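Prolyl oligopeptidase (Novosphingobium capsulatum, PDB 1YR2) probably hydrolyses oligopeptides after proline and, far less readily, after alanine, as a serine peptidase of the S9A family. Local coordinates at residues 135-140 with 149-154; 167-172 with 212-217; 175-180 with 192-197; 219-224 with 247-252. One frame throughout, in Å; residues are numbered along the deposited sequence.

Contact 1 (135-140 with 149-154)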
loop_
_atom_site.group_PDB
_atom_site.type_symbol
_atom_site.label_atom_id
_atom_site.label_comp_id
_atom_site.label_asym_id
_atom_site.label_seq_id
_atom_site.Cartn_x
_atom_site.Cartn_y
_atom_site.Cartn_z
ATOM N N LEU A 135 -0.576 -4.493 23.330
ATOM C CA LEU A 135 0.454 -3.501 23.665
ATOM C C LEU A 135 1.298 -4.133 24.766
ATOM O O LEU A 135 0.799 -4.446 25.867
ATOM C CB LEU A 135 -0.166 -2.200 24.169
ATOM C CG LEU A 135 0.890 -1.101 24.427
ATOM C CD1 LEU A 135 1.701 -0.837 23.223
ATOM C CD2 LEU A 135 0.172 0.142 24.972
ATOM N N LEU A 136 2.555 -4.312 24.427
ATOM C CA LEU A 136 3.591 -4.786 25.329
ATOM C C LEU A 136 4.511 -3.693 25.816
ATOM O O LEU A 136 4.717 -2.634 25.179
ATOM C CB LEU A 136 4.461 -5.847 24.642
ATOM C CG LEU A 136 3.729 -7.018 24.017
ATOM C CD1 LEU A 136 4.714 -8.070 23.704
ATOM C CD2 LEU A 136 2.636 -7.523 24.913
ATOM N N VAL A 137 5.080 -3.962 26.982
ATOM C CA VAL A 137 6.026 -3.056 27.591
ATOM C C VAL A 137 7.129 -3.864 28.240
ATOM O O VAL A 137 6.923 -4.969 28.741
ATOM C CB VAL A 137 5.338 -2.179 28.668
ATOM C CG1 VAL A 137 4.802 -3.039 29.818
ATOM C CG2 VAL A 137 6.287 -1.108 29.175
ATOM N N ARG A 138 8.323 -3.338 28.246
ATOM C CA ARG A 138 9.400 -3.982 29.002
ATOM C C ARG A 138 10.455 -2.950 29.391
ATOM O O ARG A 138 10.405 -1.834 28.893
ATOM C CB ARG A 138 9.989 -5.130 28.190
ATOM C CG ARG A 138 10.872 -4.679 27.014
ATOM C CD ARG A 138 11.419 -5.886 26.167
ATOM N NE ARG A 138 12.212 -5.368 25.051
ATOM C CZ ARG A 138 12.328 -5.940 23.890
ATOM N NH1 ARG A 138 11.774 -7.113 23.660
ATOM N NH2 ARG A 138 13.050 -5.377 22.955
ATOM N N PRO A 139 11.379 -3.249 30.296
ATOM C CA PRO A 139 12.430 -2.263 30.588
ATOM C C PRO A 139 13.247 -1.900 29.337
ATOM O O PRO A 139 13.531 -2.764 28.501
ATOM C CB PRO A 139 13.292 -2.960 31.662
ATOM C CG PRO A 139 12.312 -3.959 32.295
ATOM C CD PRO A 139 11.529 -4.476 31.110
ATOM N N ALA A 140 13.640 -0.636 29.242
ATOM C CA ALA A 140 14.333 -0.108 28.076
ATOM C C ALA A 140 15.646 -0.805 27.845
ATOM O O ALA A 140 16.069 -0.910 26.713
ATOM C CB ALA A 140 14.567 1.404 28.208
ATOM N N ARG A 149 5.855 -7.656 28.634
ATOM C CA ARG A 149 4.682 -7.812 29.495
ATOM C C ARG A 149 3.465 -7.213 28.785
ATOM O O ARG A 149 3.556 -6.140 28.171
ATOM C CB ARG A 149 4.954 -7.109 30.831
ATOM C CG ARG A 149 3.755 -6.928 31.716
ATOM C CD ARG A 149 4.097 -6.439 33.088
ATOM N NE ARG A 149 4.957 -5.230 33.111
ATOM C CZ ARG A 149 4.526 -3.977 33.280
ATOM N NH1 ARG A 149 3.221 -3.706 33.359
ATOM N NH2 ARG A 149 5.418 -2.982 33.348
ATOM N N VAL A 150 2.337 -7.910 28.837
ATOM C CA VAL A 150 1.120 -7.399 28.247
ATOM C C VAL A 150 0.568 -6.265 29.099
ATOM O O VAL A 150 0.157 -6.447 30.234
ATOM C CB VAL A 150 0.073 -8.482 28.092
ATOM C CG1 VAL A 150 -1.244 -7.900 27.568
ATOM C CG2 VAL A 150 0.638 -9.604 27.190
ATOM N N LEU A 151 0.565 -5.086 28.516
ATOM C CA LEU A 151 0.038 -3.884 29.113
ATOM C C LEU A 151 -1.422 -3.676 28.737
ATOM O O LEU A 151 -2.215 -3.385 29.621
ATOM C CB LEU A 151 0.892 -2.677 28.697
ATOM C CG LEU A 151 0.539 -1.364 29.389
ATOM C CD1 LEU A 151 0.598 -1.455 30.944
ATOM C CD2 LEU A 151 1.472 -0.266 28.892
ATOM N N LEU A 152 -1.774 -3.786 27.454
ATOM C CA LEU A 152 -3.175 -3.901 27.039
ATOM C C LEU A 152 -3.391 -5.102 26.140
ATOM O O LEU A 152 -2.569 -5.389 25.276
ATOM C CB LEU A 152 -3.632 -2.645 26.285
ATOM C CG LEU A 152 -3.425 -1.272 26.930
ATOM C CD1 LEU A 152 -3.639 -0.183 25.888
ATOM C CD2 LEU A 152 -4.377 -1.147 28.083
ATOM N N ASP A 153 -4.486 -5.834 26.366
ATOM C CA ASP A 153 -4.907 -6.868 25.446
ATOM C C ASP A 153 -6.350 -6.638 24.993
ATOM O O ASP A 153 -7.294 -7.118 25.612
ATOM C CB ASP A 153 -4.773 -8.245 26.041
ATOM C CG ASP A 153 -4.953 -9.329 24.984
ATOM O OD1 ASP A 153 -5.490 -9.027 23.887
ATOM O OD2 ASP A 153 -4.533 -10.487 25.136
ATOM N N PRO A 154 -6.515 -5.930 23.896
ATOM C CA PRO A 154 -7.854 -5.545 23.438
ATOM C C PRO A 154 -8.751 -6.735 23.085
ATOM O O PRO A 154 -9.973 -6.601 23.168
ATOM C CB PRO A 154 -7.573 -4.678 22.233
ATOM C CG PRO A 154 -6.150 -4.323 22.325
ATOM C CD PRO A 154 -5.459 -5.409 23.024
#
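Leu135 and Leu152 lie side by side on one face of a β hairpin, with Leu135 CD2 3.9 Å from Leu152 CD1. Leu151 enters the same apolar group, its CD2 4.2 Å from Leu135 CD2. Two successive residues facing one partner make a classic β bulge, set here in strands 134-139 and 149-152, the last pair of a four-stranded antiparallel blade of the β-propeller. Leu135 has CG turned anti to the backbone N (chi1 -176°), which lays CD2 alongside both leucines and against Leu177, and CD1 against Trp168 of the next sheet. On the other face Leu136 CD2 rests 3.7 Å from Val150 CG2.

The bulge is absorbed by a single carbonyl. Leu135 O takes Leu151 N at 2.7 Å, almost in line with the C=O bond, and also Leu152 N at 3.1 Å, which lies in the carbonyl plane on a lone pair. Leu135 N in turn donates to Leu152 O. Past the bulge the pairing becomes regular, Val137 and Arg149 each giving an N-H to the other's carbonyl.

At the polar edge the side chain of Arg149 bends at chi3 (52°), folding its guanidinium back beside Val137. NH1 is held by Val196 O of the next blade, while Val137 CG1 stands 3.5 Å above the guanidinium plane, over its centre.

Contact 2 (167-172 with 212-217)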
loop_
_atom_site.group_PDB
_atom_site.type_symbol
_atom_site.label_atom_id
_atom_site.label_comp_id
_atom_site.label_asym_id
_atom_site.label_seq_id
_atom_site.Cartn_x
_atom_site.Cartn_y
_atom_site.Cartn_z
ATOM N N ALA A 167 -5.772 4.171 19.538
ATOM C CA ALA A 167 -4.467 4.836 19.662
ATOM C C ALA A 167 -3.936 4.735 21.073
ATOM O O ALA A 167 -4.706 4.507 22.006
ATOM C CB ALA A 167 -4.586 6.319 19.265
ATOM N N TRP A 168 -2.608 4.918 21.250
ATOM C CA TRP A 168 -2.017 4.901 22.589
ATOM C C TRP A 168 -0.824 5.865 22.599
ATOM O O TRP A 168 -0.266 6.102 21.568
ATOM C CB TRP A 168 -1.590 3.513 23.042
ATOM C CG TRP A 168 -0.662 2.796 22.139
ATOM C CD1 TRP A 168 -1.006 1.974 21.141
ATOM C CD2 TRP A 168 0.782 2.842 22.144
ATOM N NE1 TRP A 168 0.117 1.488 20.517
ATOM C CE2 TRP A 168 1.226 2.015 21.103
ATOM C CE3 TRP A 168 1.719 3.467 22.933
ATOM C CZ2 TRP A 168 2.569 1.796 20.820
ATOM C CZ3 TRP A 168 3.086 3.254 22.654
ATOM C CH2 TRP A 168 3.486 2.423 21.607
ATOM N N ALA A 169 -0.492 6.377 23.775
ATOM C CA ALA A 169 0.614 7.279 23.969
ATOM C C ALA A 169 1.089 7.124 25.383
ATOM O O ALA A 169 0.329 7.299 26.347
ATOM C CB ALA A 169 0.209 8.694 23.689
ATOM N N ALA A 170 2.365 6.809 25.531
ATOM C CA ALA A 170 2.983 6.808 26.836
ATOM C C ALA A 170 3.351 8.251 27.234
ATOM O O ALA A 170 3.751 9.077 26.383
ATOM C CB ALA A 170 4.191 5.950 26.824
ATOM N N SER A 171 3.292 8.529 28.536
ATOM C CA SER A 171 3.713 9.813 29.070
ATOM C C SER A 171 5.212 10.055 28.869
ATOM O O SER A 171 5.996 9.127 28.579
ATOM C CB SER A 171 3.339 9.933 30.578
ATOM O OG SER A 171 4.025 8.979 31.378
ATOM N N ASP A 172 5.632 11.304 29.063
ATOM C CA ASP A 172 7.024 11.680 28.759
ATOM C C ASP A 172 8.020 10.876 29.571
ATOM O O ASP A 172 9.109 10.517 29.076
ATOM C CB ASP A 172 7.261 13.188 28.989
ATOM C CG ASP A 172 6.632 14.071 27.899
ATOM O OD1 ASP A 172 6.032 13.533 26.925
ATOM O OD2 ASP A 172 6.701 15.333 27.928
ATOM N N SER A 212 -9.213 12.795 17.134
ATOM C CA SER A 212 -8.240 13.398 18.041
ATOM C C SER A 212 -6.877 12.724 18.025
ATOM O O SER A 212 -6.779 11.526 17.760
ATOM C CB SER A 212 -8.814 13.217 19.423
ATOM O OG SER A 212 -8.069 13.876 20.421
ATOM N N GLY A 213 -5.857 13.477 18.356
ATOM C CA GLY A 213 -4.608 12.945 18.852
ATOM C C GLY A 213 -4.640 12.623 20.323
ATOM O O GLY A 213 -5.667 12.760 21.003
ATOM N N LEU A 214 -3.503 12.165 20.820
ATOM C CA LEU A 214 -3.291 11.998 22.234
ATOM C C LEU A 214 -1.923 12.609 22.380
ATOM O O LEU A 214 -0.965 12.161 21.732
ATOM C CB LEU A 214 -3.224 10.525 22.612
ATOM C CG LEU A 214 -4.455 9.686 22.394
ATOM C CD1 LEU A 214 -4.137 8.245 22.706
ATOM C CD2 LEU A 214 -5.623 10.200 23.211
ATOM N N ALA A 215 -1.805 13.650 23.171
ATOM C CA ALA A 215 -0.493 14.282 23.327
ATOM C C ALA A 215 -0.279 14.670 24.757
ATOM O O ALA A 215 -1.003 15.512 25.300
ATOM C CB ALA A 215 -0.369 15.506 22.456
ATOM N N TRP A 216 0.768 14.115 25.371
ATOM C CA TRP A 216 1.036 14.411 26.766
ATOM C C TRP A 216 1.710 15.778 26.890
ATOM O O TRP A 216 2.577 16.140 26.088
ATOM C CB TRP A 216 1.956 13.334 27.361
ATOM C CG TRP A 216 1.253 12.044 27.669
ATOM C CD1 TRP A 216 1.077 10.975 26.834
ATOM C CD2 TRP A 216 0.597 11.696 28.891
ATOM N NE1 TRP A 216 0.399 9.972 27.473
ATOM C CE2 TRP A 216 0.066 10.395 28.732
ATOM C CE3 TRP A 216 0.444 12.336 30.119
ATOM C CZ2 TRP A 216 -0.635 9.742 29.736
ATOM C CZ3 TRP A 216 -0.236 11.712 31.110
ATOM C CH2 TRP A 216 -0.754 10.396 30.928
ATOM N N LEU A 217 1.281 16.527 27.899
ATOM C CA LEU A 217 1.908 17.751 28.321
ATOM C C LEU A 217 2.620 17.387 29.605
ATOM O O LEU A 217 2.023 17.359 30.668
ATOM C CB LEU A 217 0.861 18.814 28.515
ATOM C CG LEU A 217 1.356 20.223 28.736
ATOM C CD1 LEU A 217 1.640 20.906 27.439
ATOM C CD2 LEU A 217 0.339 20.993 29.580
HETATM O O HOH W 1 5.416 17.211 27.048
#
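Trp216 NE1 donates to Ala169 O at 2.9 Å with an N-H...O angle of 163°, the one hydrogen bond made directly between the two segments. The oxygen sits at the indole edge, close to the ring plane, yet the donor stands well above the plane of the carbonyl, 65° out of it. Over the indole face lies Ser171: its CA is 3.5 Å from the centroid of the five-membered ring and almost exactly on the ring normal, a CH-pi contact. Ser171 CB continues this cover across the six-membered ring, 3.7 Å from Trp216 CD2. Trp216 reaches this place with CG beside its own backbone N (chi1 -77°). Alongside, Ala169 CB touches both Trp216 CD1 and Leu214 CB, and Leu214 CD1 extends to Ala167 CB at 4.0 Å.

These are the first strands, 163-170 and 215-216, of two successive four-stranded blades of the β-propeller, so side chains rather than backbone pairing join the sheets. A leucine in place of Trp216 would probably deprive Ala169 O of its inter-blade donor and open a gap beneath Ser171.

The second shell fixes both partners. Ala169 is paired within its own sheet to Ala178, whose N also points to Ala169 O, so the same oxygen already serves the ladder, consistent with the indole approaching from above its plane. Ser171 is held through OG by Leu176 N and Asp173 OD1. The indole itself is wedged among Leu176 and Ala178 of one blade and Leu222 and Leu250 of the other.

Contact 3 (175-180 with 192-197)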
loop_
_atom_site.group_PDB
_atom_site.type_symbol
_atom_site.label_atom_id
_atom_site.label_comp_id
_atom_site.label_asym_id
_atom_site.label_seq_id
_atom_site.Cartn_x
_atom_site.Cartn_y
_atom_site.Cartn_z
ATOM N N ARG A 175 5.619 6.599 32.778
ATOM C CA ARG A 175 4.982 5.996 33.946
ATOM C C ARG A 175 3.471 5.810 33.804
ATOM O O ARG A 175 2.883 4.981 34.529
ATOM C CB ARG A 175 5.322 6.764 35.232
ATOM C CG ARG A 175 6.811 6.784 35.608
ATOM C CD ARG A 175 7.063 7.417 36.980
ATOM N NE ARG A 175 6.403 6.595 38.002
ATOM C CZ ARG A 175 6.930 5.498 38.557
ATOM N NH1 ARG A 175 8.137 5.107 38.246
ATOM N NH2 ARG A 175 6.232 4.794 39.445
ATOM N N LEU A 176 2.852 6.519 32.852
ATOM C CA LEU A 176 1.413 6.383 32.563
ATOM C C LEU A 176 1.196 6.217 31.079
ATOM O O LEU A 176 2.050 6.627 30.275
ATOM C CB LEU A 176 0.660 7.645 32.989
ATOM C CG LEU A 176 0.693 7.955 34.460
ATOM C CD1 LEU A 176 0.143 9.373 34.657
ATOM C CD2 LEU A 176 -0.133 6.909 35.267
ATOM N N LEU A 177 0.117 5.548 30.717
ATOM C CA LEU A 177 -0.224 5.356 29.328
ATOM C C LEU A 177 -1.681 5.710 29.113
ATOM O O LEU A 177 -2.571 5.307 29.868
ATOM C CB LEU A 177 0.086 3.926 28.912
ATOM C CG LEU A 177 -0.160 3.662 27.433
ATOM C CD1 LEU A 177 1.103 3.398 26.754
ATOM C CD2 LEU A 177 -1.157 2.564 27.279
ATOM N N ALA A 178 -1.901 6.499 28.084
ATOM C CA ALA A 178 -3.215 6.926 27.684
ATOM C C ALA A 178 -3.564 6.142 26.460
ATOM O O ALA A 178 -2.701 5.900 25.601
ATOM C CB ALA A 178 -3.236 8.433 27.374
ATOM N N TYR A 179 -4.838 5.738 26.352
ATOM C CA TYR A 179 -5.276 5.071 25.175
ATOM C C TYR A 179 -6.704 5.373 24.804
ATOM O O TYR A 179 -7.490 5.697 25.663
ATOM C CB TYR A 179 -5.015 3.565 25.279
ATOM C CG TYR A 179 -5.746 2.899 26.361
ATOM C CD1 TYR A 179 -5.309 2.979 27.680
ATOM C CD2 TYR A 179 -6.848 2.119 26.077
ATOM C CE1 TYR A 179 -5.998 2.320 28.694
ATOM C CE2 TYR A 179 -7.533 1.501 27.079
ATOM C CZ TYR A 179 -7.088 1.582 28.371
ATOM O OH TYR A 179 -7.768 0.934 29.378
ATOM N N SER A 180 -6.985 5.274 23.505
ATOM C CA SER A 180 -8.284 5.576 22.921
ATOM C C SER A 180 -9.018 4.287 22.549
ATOM O O SER A 180 -8.441 3.433 21.839
ATOM C CB SER A 180 -8.010 6.330 21.642
ATOM O OG SER A 180 -9.163 6.897 21.228
ATOM N N LYS A 192 -8.829 6.449 28.037
ATOM C CA LYS A 192 -8.647 5.812 29.351
ATOM C C LYS A 192 -7.137 5.832 29.631
ATOM O O LYS A 192 -6.319 6.140 28.762
ATOM C CB LYS A 192 -9.125 4.370 29.297
ATOM C CG LYS A 192 -10.613 4.232 29.135
ATOM C CD LYS A 192 -11.071 2.800 29.159
ATOM C CE LYS A 192 -12.503 2.731 28.674
ATOM N NZ LYS A 192 -13.117 1.403 28.888
ATOM N N PHE A 193 -6.772 5.466 30.838
ATOM C CA PHE A 193 -5.387 5.525 31.264
ATOM C C PHE A 193 -5.072 4.255 32.083
ATOM O O PHE A 193 -5.898 3.745 32.847
ATOM C CB PHE A 193 -5.150 6.784 32.121
ATOM C CG PHE A 193 -5.458 8.101 31.434
ATOM C CD1 PHE A 193 -6.753 8.605 31.379
ATOM C CD2 PHE A 193 -4.423 8.858 30.849
ATOM C CE1 PHE A 193 -7.023 9.789 30.735
ATOM C CE2 PHE A 193 -4.668 10.059 30.251
ATOM C CZ PHE A 193 -5.949 10.548 30.173
ATOM N N VAL A 194 -3.829 3.801 31.969
ATOM C CA VAL A 194 -3.318 2.718 32.791
ATOM C C VAL A 194 -1.967 3.159 33.398
ATOM O O VAL A 194 -1.220 3.958 32.811
ATOM C CB VAL A 194 -3.204 1.443 31.929
ATOM C CG1 VAL A 194 -2.203 1.598 30.812
ATOM C CG2 VAL A 194 -2.863 0.257 32.721
ATOM N N GLY A 195 -1.712 2.717 34.627
ATOM C CA GLY A 195 -0.412 2.866 35.249
ATOM C C GLY A 195 0.486 1.779 34.707
ATOM O O GLY A 195 0.143 0.607 34.626
ATOM N N VAL A 196 1.665 2.164 34.304
ATOM C CA VAL A 196 2.496 1.246 33.577
ATOM C C VAL A 196 3.146 0.201 34.487
ATOM O O VAL A 196 3.229 -0.978 34.110
ATOM C CB VAL A 196 3.559 2.008 32.771
ATOM C CG1 VAL A 196 4.536 1.074 32.158
ATOM C CG2 VAL A 196 2.888 2.859 31.661
ATOM N N ALA A 197 3.637 0.622 35.660
ATOM C CA ALA A 197 4.324 -0.288 36.590
ATOM C C ALA A 197 3.460 -1.512 36.899
ATOM O O ALA A 197 3.943 -2.646 36.822
ATOM C CB ALA A 197 4.696 0.431 37.902
HETATM O O HOH W 2 4.140 3.397 36.371
#
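Tyr179 and Lys192 are a hydrogen-bonded pair of the antiparallel hairpin formed by strands 176-183 and 188-195, the two middle strands of a β-propeller blade. The tyrosine ring leaves CB with CG between the backbone N and the carbonyl carbon (chi1 63°), which tips it across the neighbouring strand. Tyr179 CG passes 4.1 Å from Lys192 O, and Tyr179 CD1 comes nearer to that oxygen, at 3.5 Å. CE1 then slides over the lysine backbone, with Val194 N near the ring plane at the edge. Tyr179 CZ meets Lys192 CB at 3.6 Å, that carbon lying over the ring face toward the rim in a CH-pi contact. The tip, Tyr179 OH, runs beside Lys192 CD at 3.8 Å before the extended lysine chain leads away. Leu152, Leu165 and Trp168 also pack against Tyr179. An alanine at this position is likely to leave Lys192 CB without its aromatic partner and open a gap facing Leu152.

Further along the same face, Leu177 CB lies against Val194 CG1 at 3.8 Å. The other face carries Ala178, whose CB touches Phe193 CE2 at 3.6 Å.

Ladder bonds continue to the open end of the hairpin, just past the strands, where Val196 N reaches Arg175 O from above the carbonyl plane. A water then bridges the two chain segments there, donating to Arg175 O at 2.7 Å and accepting from Ala197 N.

Contact 4 (219-224 with 247-252)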
loop_
_atom_site.group_PDB
_atom_site.type_symbol
_atom_site.label_atom_id
_atom_site.label_comp_id
_atom_site.label_asym_id
_atom_site.label_seq_id
_atom_site.Cartn_x
_atom_site.Cartn_y
_atom_site.Cartn_z
ATOM N N ASN A 219 4.113 14.830 32.341
ATOM C CA ASN A 219 3.775 13.501 32.868
ATOM C C ASN A 219 2.401 13.335 33.471
ATOM O O ASN A 219 2.037 12.216 33.807
ATOM C CB ASN A 219 4.853 13.065 33.862
ATOM C CG ASN A 219 6.256 13.188 33.250
ATOM O OD1 ASN A 219 6.479 12.711 32.157
ATOM N ND2 ASN A 219 7.148 13.825 33.927
ATOM N N ASP A 220 1.618 14.402 33.552
ATOM C CA ASP A 220 0.339 14.358 34.266
ATOM C C ASP A 220 -0.744 15.191 33.657
ATOM O O ASP A 220 -1.664 15.609 34.370
ATOM C CB ASP A 220 0.543 14.835 35.704
ATOM C CG ASP A 220 1.120 16.229 35.759
ATOM O OD1 ASP A 220 1.168 16.920 34.709
ATOM O OD2 ASP A 220 1.565 16.727 36.807
ATOM N N ALA A 221 -0.653 15.456 32.340
ATOM C CA ALA A 221 -1.738 16.131 31.641
ATOM C C ALA A 221 -1.686 15.726 30.175
ATOM O O ALA A 221 -0.601 15.460 29.644
ATOM C CB ALA A 221 -1.637 17.650 31.773
ATOM N N LEU A 222 -2.848 15.740 29.541
ATOM C CA LEU A 222 -3.034 15.230 28.184
ATOM C C LEU A 222 -3.889 16.201 27.378
ATOM O O LEU A 222 -4.966 16.589 27.830
ATOM C CB LEU A 222 -3.760 13.884 28.247
ATOM C CG LEU A 222 -3.798 13.172 26.888
ATOM C CD1 LEU A 222 -2.535 12.390 26.615
ATOM C CD2 LEU A 222 -4.979 12.267 26.753
ATOM N N LEU A 223 -3.382 16.617 26.223
ATOM C CA LEU A 223 -4.164 17.372 25.239
ATOM C C LEU A 223 -4.906 16.439 24.290
ATOM O O LEU A 223 -4.352 15.439 23.816
ATOM C CB LEU A 223 -3.242 18.241 24.373
ATOM C CG LEU A 223 -2.556 19.398 25.054
ATOM C CD1 LEU A 223 -1.361 19.869 24.233
ATOM C CD2 LEU A 223 -3.500 20.543 25.258
ATOM N N TYR A 224 -6.149 16.795 24.004
ATOM C CA TYR A 224 -7.016 15.995 23.169
ATOM C C TYR A 224 -8.049 16.907 22.500
ATOM O O TYR A 224 -8.219 18.068 22.868
ATOM C CB TYR A 224 -7.712 14.907 24.009
ATOM C CG TYR A 224 -8.734 15.425 25.016
ATOM C CD1 TYR A 224 -8.338 15.924 26.271
ATOM C CD2 TYR A 224 -10.089 15.414 24.729
ATOM C CE1 TYR A 224 -9.266 16.405 27.159
ATOM C CE2 TYR A 224 -11.025 15.932 25.611
ATOM C CZ TYR A 224 -10.605 16.375 26.856
ATOM O OH TYR A 224 -11.552 16.819 27.748
ATOM N N LEU A 247 -7.326 20.368 27.686
ATOM C CA LEU A 247 -6.248 19.814 28.503
ATOM C C LEU A 247 -6.915 19.107 29.668
ATOM O O LEU A 247 -7.684 19.706 30.429
ATOM C CB LEU A 247 -5.290 20.888 29.012
ATOM C CG LEU A 247 -4.116 20.440 29.876
ATOM C CD1 LEU A 247 -3.146 19.635 28.996
ATOM C CD2 LEU A 247 -3.422 21.619 30.513
ATOM N N HIS A 248 -6.609 17.830 29.813
ATOM C CA HIS A 248 -7.047 17.082 30.970
ATOM C C HIS A 248 -5.907 16.913 31.972
ATOM O O HIS A 248 -4.838 16.385 31.623
ATOM C CB HIS A 248 -7.556 15.690 30.581
ATOM C CG HIS A 248 -7.953 14.864 31.758
ATOM N ND1 HIS A 248 -8.986 15.225 32.588
ATOM C CD2 HIS A 248 -7.426 13.722 32.281
ATOM C CE1 HIS A 248 -9.110 14.323 33.552
ATOM N NE2 HIS A 248 -8.166 13.413 33.401
ATOM N N ARG A 249 -6.177 17.256 33.227
ATOM C CA ARG A 249 -5.214 16.995 34.315
ATOM C C ARG A 249 -5.512 15.704 35.055
ATOM O O ARG A 249 -6.621 15.444 35.463
ATOM C CB ARG A 249 -5.134 18.197 35.257
ATOM C CG ARG A 249 -4.426 19.398 34.566
ATOM C CD ARG A 249 -4.262 20.598 35.487
ATOM N NE ARG A 249 -3.587 21.718 34.833
ATOM C CZ ARG A 249 -4.212 22.704 34.213
ATOM N NH1 ARG A 249 -5.543 22.743 34.126
ATOM N NH2 ARG A 249 -3.496 23.665 33.681
ATOM N N LEU A 250 -4.514 14.854 35.177
ATOM C CA LEU A 250 -4.779 13.498 35.607
ATOM C C LEU A 250 -5.200 13.562 37.068
ATOM O O LEU A 250 -4.671 14.367 37.797
ATOM C CB LEU A 250 -3.531 12.629 35.401
ATOM C CG LEU A 250 -3.341 11.856 34.103
ATOM C CD1 LEU A 250 -4.447 10.825 33.956
ATOM C CD2 LEU A 250 -3.265 12.769 32.863
ATOM N N GLY A 251 -6.163 12.737 37.467
ATOM C CA GLY A 251 -6.722 12.749 38.819
ATOM C C GLY A 251 -7.865 13.721 39.064
ATOM O O GLY A 251 -8.283 13.951 40.200
ATOM N N THR A 252 -8.344 14.361 38.010
ATOM C CA THR A 252 -9.496 15.228 38.126
ATOM C C THR A 252 -10.563 14.728 37.162
ATOM O O THR A 252 -10.269 13.955 36.255
ATOM C CB THR A 252 -9.149 16.691 37.799
ATOM O OG1 THR A 252 -8.713 16.796 36.439
ATOM C CG2 THR A 252 -7.935 17.168 38.598
#
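Leu222 and His248 form the hydrogen-bonded pair of two antiparallel strands whose axes make an angle of 155°. His248 N gives an almost straight bond to Leu222 O (2.9 Å, 177°), and Leu222 N returns one to His248 O. The pairing runs out at Leu250, whose N approaches Asp220 O from above the carbonyl plane at 3.1 Å. There the second segment leaves the sheet in a type II β turn from Arg249 to Thr252, with Gly251 at backbone angles that call for glycine. Arg249 O closes the turn by accepting from Thr252 OG1 at 2.7 Å and, less closely, from Thr252 N.

On one face Leu247 CD1 is shared by two neighbours on the opposing strand, lying 3.7 Å from Ala221 CB and 3.9 Å from Leu223 CD2. At the turn, Leu250 CD2 packs on the backbone of Asp220, 3.6 Å from its carbonyl carbon. The other face of the sheet carries Leu222 and His248, and Tyr224 brings CE1 to within 3.9 Å of His248 CB. These are the middle strands, 221-226 and 244-249, of a β-propeller blade, and Leu222 and Leu250 both touch Phe193 of the preceding one.

The buried imidazole is gripped at both nitrogens: ND1 by Asp257 OD1, whose other oxygen bonds Tyr224 OH, and NE2 by Asp204 OD2, which also takes Gly251 N. With a carboxylate at each nitrogen, His248 is likely to be doubly protonated and positively charged, tying the preceding blade to its own.

In the fold
Along the chain, contact 1 comes first and closes a short hairpin at the end of one four-stranded propeller blade. The chain then starts the next blade, where 167-172 opens contact 2. Before that long loop shuts at 212-217, contact 3 forms and closes within it, joining the blade's middle strands. Contact 4 follows contact 2 in series and pairs the middle strands of a third blade; none of the four cross. Contacts 1 and 3 touch between blades, contacts 2 and 3 share a sheet, as do contacts 2 and 4, and Leu176 of contact 3 packs on Asn219 of contact 4. Three successive blades are thus tied side by side.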